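Local structure of putative deoxyribonuclease yjjV (Escherichia coli, 1ZZM) at residues I2-D7 and P240-A245; G68-H73 and F109-W114; L115-L120 and K146-P151; G154-F159 and E167-L172. The protein probably hydrolyses ester bonds, as a TatD-type member of the metal-dependent hydrolases that binds two divalent cations per subunit. All blocks are in the same frame, centred on the assembly; numbering follows the deposited sequence.

Overall arrangement
All four contacts belong to one TIM-barrel chain and differ with depth. Interaction 4 is core packing, a valine and two phenylalanines between a barrel strand and the helix after it. Interaction 2 is largely buried, but adds an arginine bond to a backbone carbonyl. Interaction 3 is half buried, with leucines inside and a zinc ion further out. Interaction 1, across the chain's centre from interactions 2 and 3, is partly buried at the edge of the fold: a salt bridge, a bridging water and an alanine methyl against the arginine. Helix 109-125 serves interactions 2 and 3, which touch through L70, H73 and L115; K146 and L172 join interactions 3 and 4.

Interaction 1. Residues I2-D7 and P240-A245; sequences ICRFID and PADEIA
A241 begins the meeting with R4: its CB and carbonyl oxygen lie near the end of the guanidinium, not close enough for a bond. This is the first turn of helix 241-256, entered through P240 at the N-cap position. D242 comes next and makes the polar link, a salt bridge of 3.0 Å from its OD1 to R4 NH2. The carboxylate oxygen sits at the guanidinium edge, near its plane, yet the two flat groups are turned 60° apart, so one oxygen and one nitrogen do the work. R4 gets there by stretching out: CG stands anti to the backbone N (chi1 -162°) and the chain stays extended as far as NE. A245, one turn further on, points its methyl group at the near end of the guanidinium, with CB 3.8 Å from R4 NE, neither over the face nor at the edge. Water 1 donates to A245 O at 2.7 Å and to R4 O at 2.8 Å, tying the two backbones together. F5, the first residue of strand 5-7, carries the CB of R4 over one face of its ring and meets F230 of helix 226-236, which R4 and A245 touch as well. This is peripheral packing in a TatD-type TIM barrel, where the last helix of the chain comes back to the residues leading into the first barrel strand.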
# COMPACT_ATOMS: atom_id res chain seq x y z
N ILE A 2 17.69 -12.85 6.72
CA ILE A 2 17.41 -11.83 7.74
C ILE A 2 16.19 -11.02 7.29
O ILE A 2 15.29 -10.79 8.08
CB ILE A 2 18.64 -10.91 7.99
CG1 ILE A 2 19.69 -11.69 8.79
CG2 ILE A 2 18.23 -9.68 8.80
CD1 ILE A 2 20.90 -10.87 9.21
N CYS A 3 16.18 -10.64 6.02
CA CYS A 3 15.05 -9.90 5.44
C CYS A 3 14.09 -10.97 4.89
O CYS A 3 14.28 -11.50 3.79
CB CYS A 3 15.49 -8.95 4.31
SG CYS A 3 14.09 -8.16 3.42
N ARG A 4 13.07 -11.29 5.67
CA ARG A 4 12.11 -12.28 5.24
C ARG A 4 10.79 -11.67 4.76
O ARG A 4 10.07 -12.32 4.02
CB ARG A 4 11.85 -13.28 6.37
CG ARG A 4 11.20 -14.59 5.86
CD ARG A 4 10.59 -15.43 6.99
NE ARG A 4 10.18 -16.75 6.51
CZ ARG A 4 9.37 -17.57 7.18
NH1 ARG A 4 8.88 -17.21 8.36
NH2 ARG A 4 9.05 -18.76 6.67
N PHE A 5 10.50 -10.42 5.16
CA PHE A 5 9.24 -9.73 4.81
C PHE A 5 9.46 -8.29 4.33
O PHE A 5 10.42 -7.63 4.73
CB PHE A 5 8.34 -9.59 6.05
CG PHE A 5 8.13 -10.86 6.79
CD1 PHE A 5 7.42 -11.91 6.20
CD2 PHE A 5 8.63 -11.00 8.07
CE1 PHE A 5 7.22 -13.11 6.90
CE2 PHE A 5 8.44 -12.19 8.78
CZ PHE A 5 7.73 -13.25 8.19
N ILE A 6 8.55 -7.81 3.48
CA ILE A 6 8.58 -6.43 3.00
C ILE A 6 7.22 -5.85 3.36
O ILE A 6 6.20 -6.38 2.92
CB ILE A 6 8.72 -6.31 1.45
CG1 ILE A 6 10.02 -6.96 0.96
CG2 ILE A 6 8.74 -4.80 1.06
CD1 ILE A 6 11.22 -6.27 1.40
N ASP A 7 7.19 -4.80 4.19
CA ASP A 7 5.92 -4.15 4.49
C ASP A 7 5.72 -3.21 3.31
O ASP A 7 6.36 -2.14 3.23
CB ASP A 7 5.99 -3.33 5.78
CG ASP A 7 4.63 -2.72 6.17
OD1 ASP A 7 3.68 -2.72 5.35
OD2 ASP A 7 4.51 -2.25 7.32
N PRO A 240 3.00 -24.15 2.15
CA PRO A 240 3.87 -24.11 3.33
C PRO A 240 4.31 -22.66 3.51
O PRO A 240 4.36 -21.90 2.55
CB PRO A 240 5.06 -24.98 2.93
CG PRO A 240 4.55 -25.83 1.80
CD PRO A 240 3.62 -24.92 1.06
N ALA A 241 4.65 -22.31 4.75
CA ALA A 241 5.09 -20.97 5.09
C ALA A 241 6.29 -20.49 4.27
O ALA A 241 6.34 -19.32 3.89
CB ALA A 241 5.41 -20.88 6.59
N ASP A 242 7.26 -21.36 4.00
CA ASP A 242 8.40 -20.90 3.23
C ASP A 242 8.03 -20.55 1.80
O ASP A 242 8.61 -19.64 1.21
CB ASP A 242 9.54 -21.93 3.30
CG ASP A 242 10.48 -21.68 4.50
OD1 ASP A 242 9.98 -21.46 5.63
OD2 ASP A 242 11.72 -21.69 4.31
N GLU A 243 7.04 -21.25 1.25
CA GLU A 243 6.63 -20.95 -0.11
C GLU A 243 5.86 -19.61 -0.13
O GLU A 243 5.99 -18.81 -1.07
CB GLU A 243 5.72 -22.04 -0.66
CG GLU A 243 5.50 -21.93 -2.15
CD GLU A 243 4.26 -22.67 -2.61
OE1 GLU A 243 4.04 -23.80 -2.14
OE2 GLU A 243 3.52 -22.11 -3.44
N ILE A 244 5.04 -19.39 0.90
CA ILE A 244 4.27 -18.15 0.97
C ILE A 244 5.21 -16.96 1.16
O ILE A 244 5.10 -15.96 0.46
CB ILE A 244 3.26 -18.17 2.16
CG1 ILE A 244 2.24 -19.31 1.96
CG2 ILE A 244 2.53 -16.79 2.25
CD1 ILE A 244 1.37 -19.56 3.22
N ALA A 245 6.15 -17.07 2.10
CA ALA A 245 7.08 -15.98 2.34
C ALA A 245 7.83 -15.63 1.06
O ALA A 245 7.99 -14.45 0.73
CB ALA A 245 8.06 -16.36 3.43
O HOH W 1 7.65 -12.55 2.56

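Interaction 2. Residues G68-H73 and F109-W114; sequences GMLEKH and FERQQW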
# COMPACT_ATOMS: atom_id res chain seq x y z
N GLY A 68 -8.04 10.79 1.42
CA GLY A 68 -8.38 11.21 2.78
C GLY A 68 -7.93 12.63 3.07
O GLY A 68 -8.41 13.25 4.01
N MET A 69 -7.02 13.14 2.27
CA MET A 69 -6.52 14.51 2.42
C MET A 69 -6.99 15.39 1.26
O MET A 69 -6.35 16.39 0.91
CB MET A 69 -4.98 14.50 2.44
CG MET A 69 -4.37 13.96 3.74
SD MET A 69 -4.61 12.20 4.06
CE MET A 69 -3.53 11.99 5.56
N LEU A 70 -8.13 15.04 0.67
CA LEU A 70 -8.64 15.78 -0.49
C LEU A 70 -8.65 17.29 -0.33
O LEU A 70 -8.33 18.02 -1.27
CB LEU A 70 -10.05 15.29 -0.86
CG LEU A 70 -10.57 15.93 -2.16
CD1 LEU A 70 -9.66 15.52 -3.30
CD2 LEU A 70 -12.00 15.50 -2.46
N GLU A 71 -9.00 17.76 0.86
CA GLU A 71 -9.08 19.19 1.09
C GLU A 71 -7.77 19.93 0.92
O GLU A 71 -7.77 21.14 0.70
CB GLU A 71 -9.64 19.47 2.50
CG GLU A 71 -11.08 18.98 2.70
CD GLU A 71 -11.66 19.43 4.05
OE1 GLU A 71 -10.94 19.34 5.08
OE2 GLU A 71 -12.84 19.86 4.08
N LYS A 72 -6.66 19.21 1.00
CA LYS A 72 -5.34 19.80 0.88
C LYS A 72 -4.78 19.79 -0.54
O LYS A 72 -3.81 20.48 -0.83
CB LYS A 72 -4.36 19.07 1.81
CG LYS A 72 -4.71 19.14 3.29
CD LYS A 72 -3.93 18.09 4.08
CE LYS A 72 -3.59 18.55 5.51
NZ LYS A 72 -2.84 17.50 6.27
N HIS A 73 -5.40 19.05 -1.45
CA HIS A 73 -4.88 18.93 -2.81
C HIS A 73 -5.36 19.99 -3.78
O HIS A 73 -6.57 20.16 -4.00
CB HIS A 73 -5.20 17.54 -3.37
CG HIS A 73 -4.87 16.43 -2.42
ND1 HIS A 73 -3.75 16.44 -1.63
CD2 HIS A 73 -5.50 15.25 -2.17
CE1 HIS A 73 -3.69 15.31 -0.93
NE2 HIS A 73 -4.74 14.57 -1.24
N PHE A 109 -16.96 12.83 -3.94
CA PHE A 109 -16.60 11.71 -4.80
C PHE A 109 -16.23 12.04 -6.25
O PHE A 109 -15.31 11.42 -6.79
CB PHE A 109 -17.72 10.66 -4.74
CG PHE A 109 -17.29 9.27 -5.15
CD1 PHE A 109 -16.07 8.75 -4.74
CD2 PHE A 109 -18.11 8.48 -5.95
CE1 PHE A 109 -15.68 7.45 -5.12
CE2 PHE A 109 -17.73 7.19 -6.34
CZ PHE A 109 -16.51 6.68 -5.92
N GLU A 110 -16.93 12.97 -6.88
CA GLU A 110 -16.58 13.33 -8.26
C GLU A 110 -15.17 13.94 -8.30
O GLU A 110 -14.37 13.59 -9.18
CB GLU A 110 -17.58 14.34 -8.86
CG GLU A 110 -18.96 13.76 -9.14
CD GLU A 110 -18.99 12.80 -10.32
OE1 GLU A 110 -18.18 12.96 -11.26
OE2 GLU A 110 -19.83 11.88 -10.32
N ARG A 111 -14.86 14.86 -7.38
CA ARG A 111 -13.52 15.42 -7.36
C ARG A 111 -12.50 14.33 -7.02
O ARG A 111 -11.40 14.36 -7.54
CB ARG A 111 -13.36 16.57 -6.35
CG ARG A 111 -11.92 17.11 -6.35
CD ARG A 111 -11.83 18.53 -5.82
NE ARG A 111 -10.45 19.01 -5.68
CZ ARG A 111 -9.66 19.39 -6.68
NH1 ARG A 111 -10.08 19.34 -7.94
NH2 ARG A 111 -8.44 19.87 -6.41
N GLN A 112 -12.85 13.38 -6.13
CA GLN A 112 -11.89 12.30 -5.83
C GLN A 112 -11.53 11.56 -7.11
O GLN A 112 -10.37 11.18 -7.33
CB GLN A 112 -12.48 11.26 -4.88
CG GLN A 112 -12.60 11.70 -3.43
CD GLN A 112 -12.90 10.52 -2.52
OE1 GLN A 112 -12.36 9.43 -2.72
NE2 GLN A 112 -13.74 10.74 -1.50
N GLN A 113 -12.55 11.28 -7.92
CA GLN A 113 -12.28 10.54 -9.16
C GLN A 113 -11.48 11.34 -10.17
O GLN A 113 -10.64 10.77 -10.89
CB GLN A 113 -13.58 10.08 -9.79
CG GLN A 113 -14.25 9.05 -8.89
CD GLN A 113 -15.63 8.69 -9.35
OE1 GLN A 113 -15.79 7.83 -10.21
NE2 GLN A 113 -16.63 9.35 -8.79
N TRP A 114 -11.73 12.64 -10.25
CA TRP A 114 -10.94 13.43 -11.22
C TRP A 114 -9.48 13.40 -10.76
O TRP A 114 -8.54 13.24 -11.57
CB TRP A 114 -11.43 14.89 -11.24
CG TRP A 114 -10.61 15.75 -12.12
CD1 TRP A 114 -10.73 15.87 -13.48
CD2 TRP A 114 -9.53 16.60 -11.74
NE1 TRP A 114 -9.79 16.74 -13.97
CE2 TRP A 114 -9.04 17.21 -12.92
CE3 TRP A 114 -8.94 16.91 -10.51
CZ2 TRP A 114 -7.97 18.11 -12.90
CZ3 TRP A 114 -7.88 17.81 -10.50
CH2 TRP A 114 -7.40 18.40 -11.69
O HOH W 2 -9.82 19.42 -3.11
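Both L70 and R111 hold CG anti to the backbone N, chi1 -174° and 179°, and these torsions turn the two side chains toward each other's segment. L70 CD1 lies 4.1 Å from R111 CG, while L70 CD2 rests 4.0 Å from Q112 CG, so the leucine sits against the aliphatic parts of two successive helix residues. R111 runs on, extended from CG to NE, to the carbonyl of H73. There NH2 donates to H73 O at 3.1 Å with an N-H...O angle of 151°; the oxygen lies in the guanidinium plane, but the nitrogen stands above the carbonyl plane. Water 2 accepts from R111 NE at 2.7 Å and donates to L70 O at 2.8 Å, so the arginine is tied to two backbone carbonyls, one within the 3-10 segment (L70) and one just after it (H73). H73 NE2 is held by H66 O, Q112 NE2 by P107 O and Q112 OE1 by D101 N. L70 and Q112 also line the pocket of a polyethylene glycol molecule, probably from the crystallisation liquor. The contact joins the loop between strand 59-63 and helix 75-87 to the first turns of helix 109-125, where L115 touches L70 and H73.

Interaction 3. Residues L115-L120 and K146-P151; sequences LLDEQL and KRHDLP. With ZN (zinc ion), chain D.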
# COMPACT_ATOMS: atom_id res chain seq x y z
N LEU A 115 -9.28 13.56 -9.45
CA LEU A 115 -7.93 13.59 -8.91
C LEU A 115 -7.23 12.25 -9.10
O LEU A 115 -6.03 12.21 -9.42
CB LEU A 115 -7.95 13.98 -7.42
CG LEU A 115 -6.57 14.03 -6.76
CD1 LEU A 115 -5.68 14.98 -7.54
CD2 LEU A 115 -6.71 14.53 -5.30
N LEU A 116 -7.94 11.17 -8.88
CA LEU A 116 -7.35 9.85 -9.12
C LEU A 116 -6.92 9.72 -10.58
O LEU A 116 -5.82 9.26 -10.88
CB LEU A 116 -8.38 8.74 -8.82
CG LEU A 116 -8.00 7.32 -9.23
CD1 LEU A 116 -6.81 6.82 -8.36
CD2 LEU A 116 -9.21 6.41 -9.10
N ASP A 117 -7.78 10.11 -11.52
CA ASP A 117 -7.39 9.96 -12.92
C ASP A 117 -6.20 10.83 -13.30
O ASP A 117 -5.41 10.43 -14.15
CB ASP A 117 -8.59 10.18 -13.85
CG ASP A 117 -9.50 8.98 -13.93
OD1 ASP A 117 -9.14 7.89 -13.42
OD2 ASP A 117 -10.61 9.09 -14.49
N GLU A 118 -6.06 12.02 -12.71
CA GLU A 118 -4.92 12.87 -13.00
C GLU A 118 -3.64 12.15 -12.58
O GLU A 118 -2.60 12.24 -13.24
CB GLU A 118 -5.00 14.21 -12.23
CG GLU A 118 -6.01 15.21 -12.82
CD GLU A 118 -5.76 15.49 -14.30
OE1 GLU A 118 -4.63 15.91 -14.67
OE2 GLU A 118 -6.69 15.28 -15.09
N GLN A 119 -3.71 11.42 -11.47
CA GLN A 119 -2.52 10.72 -10.99
C GLN A 119 -2.29 9.44 -11.76
O GLN A 119 -1.14 9.03 -11.93
CB GLN A 119 -2.66 10.48 -9.50
CG GLN A 119 -2.66 11.80 -8.78
CD GLN A 119 -2.82 11.65 -7.30
OE1 GLN A 119 -3.94 11.50 -6.78
NE2 GLN A 119 -1.72 11.66 -6.61
N LEU A 120 -3.36 8.82 -12.23
CA LEU A 120 -3.20 7.61 -13.03
C LEU A 120 -2.50 8.02 -14.32
O LEU A 120 -1.68 7.27 -14.85
CB LEU A 120 -4.57 6.96 -13.30
CG LEU A 120 -5.21 6.25 -12.08
CD1 LEU A 120 -6.50 5.58 -12.50
CD2 LEU A 120 -4.26 5.19 -11.48
N LYS A 146 -9.79 -0.42 -15.20
CA LYS A 146 -10.02 -1.08 -16.47
C LYS A 146 -9.89 -0.06 -17.63
O LYS A 146 -9.20 -0.31 -18.60
CB LYS A 146 -11.39 -1.74 -16.50
CG LYS A 146 -11.64 -2.55 -17.80
CD LYS A 146 -13.11 -2.88 -17.95
CE LYS A 146 -13.42 -3.67 -19.23
NZ LYS A 146 -13.03 -5.10 -19.08
N ARG A 147 -10.53 1.09 -17.49
CA ARG A 147 -10.48 2.10 -18.54
C ARG A 147 -9.12 2.68 -18.86
O ARG A 147 -8.76 2.83 -20.03
CB ARG A 147 -11.40 3.27 -18.18
CG ARG A 147 -12.84 2.88 -18.26
CD ARG A 147 -13.75 4.04 -18.03
NE ARG A 147 -15.13 3.62 -18.30
CZ ARG A 147 -16.19 4.20 -17.77
NH1 ARG A 147 -16.02 5.22 -16.94
NH2 ARG A 147 -17.40 3.75 -18.06
N HIS A 148 -8.34 2.98 -17.82
CA HIS A 148 -7.07 3.63 -18.06
C HIS A 148 -5.89 2.74 -18.37
O HIS A 148 -4.87 3.22 -18.81
CB HIS A 148 -6.86 4.64 -16.94
CG HIS A 148 -8.03 5.55 -16.79
ND1 HIS A 148 -8.53 6.29 -17.85
CD2 HIS A 148 -8.88 5.77 -15.75
CE1 HIS A 148 -9.63 6.90 -17.47
NE2 HIS A 148 -9.87 6.60 -16.21
N ASP A 149 -6.06 1.44 -18.12
CA ASP A 149 -5.07 0.43 -18.50
C ASP A 149 -3.62 0.83 -18.28
O ASP A 149 -2.87 1.11 -19.23
CB ASP A 149 -5.35 0.11 -19.98
CG ASP A 149 -4.47 -0.98 -20.53
OD1 ASP A 149 -4.07 -1.92 -19.78
OD2 ASP A 149 -4.18 -0.90 -21.73
N LEU A 150 -3.21 0.85 -17.03
CA LEU A 150 -1.84 1.20 -16.68
C LEU A 150 -0.97 -0.03 -16.92
O LEU A 150 -1.22 -1.08 -16.32
CB LEU A 150 -1.73 1.60 -15.21
CG LEU A 150 -2.33 2.95 -14.81
CD1 LEU A 150 -3.84 2.87 -14.90
CD2 LEU A 150 -1.87 3.32 -13.38
N PRO A 151 0.07 0.08 -17.76
CA PRO A 151 0.96 -1.05 -18.05
C PRO A 151 1.58 -1.67 -16.79
O PRO A 151 1.75 -2.89 -16.71
CB PRO A 151 2.04 -0.41 -18.92
CG PRO A 151 1.32 0.63 -19.64
CD PRO A 151 0.45 1.26 -18.57
ZN ZN D . -11.22 7.33 -14.91
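A zinc site on the outer side of the barrel, distinct from the pair of metals that E97 binds, bridges helix 109-125 and the C-terminal end of helix 138-148. D117 gives OD2 at 1.9 Å from the zinc ion of chain D, with OD1 a much longer second contact at 2.6 Å, and H148 gives NE2 at 2.0 Å; H144, one turn earlier, is the third protein ligand. H148 CG stands anti to the carbonyl carbon (chi1 -52°), carrying NE2 across to the metal. Carboxylate and imidazole planes are 77° apart. Next to the site, toward strand 130-135, the contact turns apolar. L120 CD1 comes within 4.0 Å of H148 CD2, and L120 CD2 meets L150 CD2 at 3.6 Å, the two leucines crossing at about a right angle. D149, just past the helix end, has positive phi and turns the chain so that L150 points back toward L120. Both leucines also touch V130. D117 OD2 and H148 NE2 are close because they share the zinc ion, without a hydrogen bond. With NE2 committed to the metal, that nitrogen carries no proton; the positive ion probably offsets the carboxylate charge, so the link probably depends on it.

Interaction 4. Residues G154-F159 and E167-L172; sequences GVVHGF and ERFVQL. With ZN (zinc ion), chain C.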
# COMPACT_ATOMS: atom_id res chain seq x y z
N GLY A 154 -0.51 -2.13 -10.32
CA GLY A 154 -0.25 -1.71 -8.96
C GLY A 154 -0.86 -2.66 -7.94
O GLY A 154 -1.07 -3.85 -8.23
N VAL A 155 -1.13 -2.15 -6.74
CA VAL A 155 -1.69 -2.94 -5.65
C VAL A 155 -2.88 -2.20 -5.04
O VAL A 155 -2.85 -0.97 -4.90
CB VAL A 155 -0.63 -3.19 -4.49
CG1 VAL A 155 0.01 -1.85 -4.05
CG2 VAL A 155 -1.30 -3.86 -3.29
N VAL A 156 -3.95 -2.92 -4.74
CA VAL A 156 -5.07 -2.32 -4.03
C VAL A 156 -4.71 -2.69 -2.59
O VAL A 156 -4.87 -3.84 -2.16
CB VAL A 156 -6.42 -2.91 -4.41
CG1 VAL A 156 -7.51 -2.30 -3.46
CG2 VAL A 156 -6.74 -2.51 -5.86
N HIS A 157 -4.19 -1.73 -1.85
CA HIS A 157 -3.73 -2.01 -0.49
C HIS A 157 -4.83 -2.22 0.56
O HIS A 157 -5.98 -1.83 0.35
CB HIS A 157 -2.78 -0.89 -0.05
CG HIS A 157 -3.36 0.03 0.98
ND1 HIS A 157 -3.39 -0.29 2.33
CD2 HIS A 157 -4.00 1.22 0.86
CE1 HIS A 157 -4.02 0.67 2.99
NE2 HIS A 157 -4.41 1.59 2.12
N GLY A 158 -4.45 -2.87 1.66
CA GLY A 158 -5.36 -3.09 2.79
C GLY A 158 -6.72 -3.57 2.38
O GLY A 158 -7.72 -3.17 2.94
N PHE A 159 -6.75 -4.47 1.42
CA PHE A 159 -8.01 -4.95 0.90
C PHE A 159 -8.98 -5.60 1.89
O PHE A 159 -8.60 -6.45 2.70
CB PHE A 159 -7.78 -5.97 -0.23
CG PHE A 159 -9.06 -6.45 -0.87
CD1 PHE A 159 -9.67 -5.73 -1.89
CD2 PHE A 159 -9.69 -7.62 -0.41
CE1 PHE A 159 -10.90 -6.14 -2.44
CE2 PHE A 159 -10.91 -8.03 -0.95
CZ PHE A 159 -11.51 -7.29 -1.96
N GLU A 167 -11.09 -10.61 -7.12
CA GLU A 167 -10.80 -11.28 -8.39
C GLU A 167 -10.83 -10.29 -9.55
O GLU A 167 -10.01 -10.39 -10.46
CB GLU A 167 -11.77 -12.43 -8.65
CG GLU A 167 -11.71 -13.52 -7.58
CD GLU A 167 -12.57 -14.73 -7.93
OE1 GLU A 167 -13.67 -14.53 -8.50
OE2 GLU A 167 -12.16 -15.86 -7.62
N ARG A 168 -11.75 -9.33 -9.52
CA ARG A 168 -11.79 -8.34 -10.60
C ARG A 168 -10.50 -7.53 -10.63
O ARG A 168 -9.99 -7.21 -11.70
CB ARG A 168 -12.97 -7.39 -10.44
CG ARG A 168 -13.13 -6.40 -11.60
CD ARG A 168 -14.37 -5.56 -11.33
NE ARG A 168 -14.66 -4.55 -12.34
CZ ARG A 168 -15.64 -3.66 -12.23
NH1 ARG A 168 -16.42 -3.67 -11.15
NH2 ARG A 168 -15.83 -2.75 -13.17
N PHE A 169 -9.96 -7.19 -9.46
CA PHE A 169 -8.70 -6.43 -9.44
C PHE A 169 -7.56 -7.32 -9.97
O PHE A 169 -6.72 -6.88 -10.75
CB PHE A 169 -8.36 -6.01 -8.01
CG PHE A 169 -9.16 -4.83 -7.50
CD1 PHE A 169 -9.36 -3.70 -8.30
CD2 PHE A 169 -9.70 -4.85 -6.21
CE1 PHE A 169 -10.07 -2.61 -7.81
CE2 PHE A 169 -10.41 -3.75 -5.72
CZ PHE A 169 -10.60 -2.63 -6.52
N VAL A 170 -7.55 -8.57 -9.54
CA VAL A 170 -6.50 -9.51 -9.96
C VAL A 170 -6.56 -9.72 -11.48
O VAL A 170 -5.52 -9.79 -12.15
CB VAL A 170 -6.67 -10.86 -9.21
CG1 VAL A 170 -5.69 -11.91 -9.74
CG2 VAL A 170 -6.41 -10.64 -7.72
N GLN A 171 -7.78 -9.81 -12.01
CA GLN A 171 -7.96 -10.02 -13.44
C GLN A 171 -7.54 -8.78 -14.24
O GLN A 171 -7.22 -8.89 -15.43
CB GLN A 171 -9.40 -10.49 -13.72
CG GLN A 171 -9.61 -11.90 -13.09
CD GLN A 171 -11.06 -12.39 -12.98
OE1 GLN A 171 -12.03 -11.61 -13.13
NE2 GLN A 171 -11.22 -13.68 -12.68
N LEU A 172 -7.50 -7.62 -13.59
CA LEU A 172 -7.03 -6.40 -14.26
C LEU A 172 -5.50 -6.29 -14.10
O LEU A 172 -4.88 -5.33 -14.57
CB LEU A 172 -7.71 -5.15 -13.66
CG LEU A 172 -9.18 -5.09 -14.09
CD1 LEU A 172 -9.89 -3.92 -13.36
CD2 LEU A 172 -9.21 -4.90 -15.60
ZN ZN C . -5.10 3.51 2.59
O HOH W 3 -4.04 4.56 3.98
O HOH W 4 -6.26 2.66 4.55
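The ring of F169 takes the CG2 methyl of V156 squarely on one face: the carbon stands 3.6 Å from the ring centroid and only 4° off the ring normal, a CH-pi contact. All six ring carbons are nearly equally far from it. V156 CG1 reaches the rim, 4.0 Å from F169 CE2. F159 meets that same rim from another direction, its CE1 lying 4.1 Å from F169 CE2, edge against edge, with neither ring covering the other. Torsions set this up from both sides: V156 has CG1 anti to the backbone N (chi1 173°), which leaves CG2 beside the N and facing the helix, while F169 CG stands anti to its carbonyl carbon (chi1 -77°), which lays the ring face against the valine. Between V156 and F159 the chain bends at G158, whose phi is positive, and H157 faces away from the phenylalanines to the metal centre. H157 NE2 binds the zinc ion of chain C at 2.1 Å, E97 and H133 supply further ligands, and waters 3 and 4 are also bound. E205 positions the imidazole by accepting from H157 ND1, and also holds G158 N. The contact packs strand 154-156 against helix 163-171 in a right-handed beta-alpha-beta unit that continues into strand 175-178, where I176 touches both phenylalanines; A142 and L145 of helix 138-148 cover F169 as well.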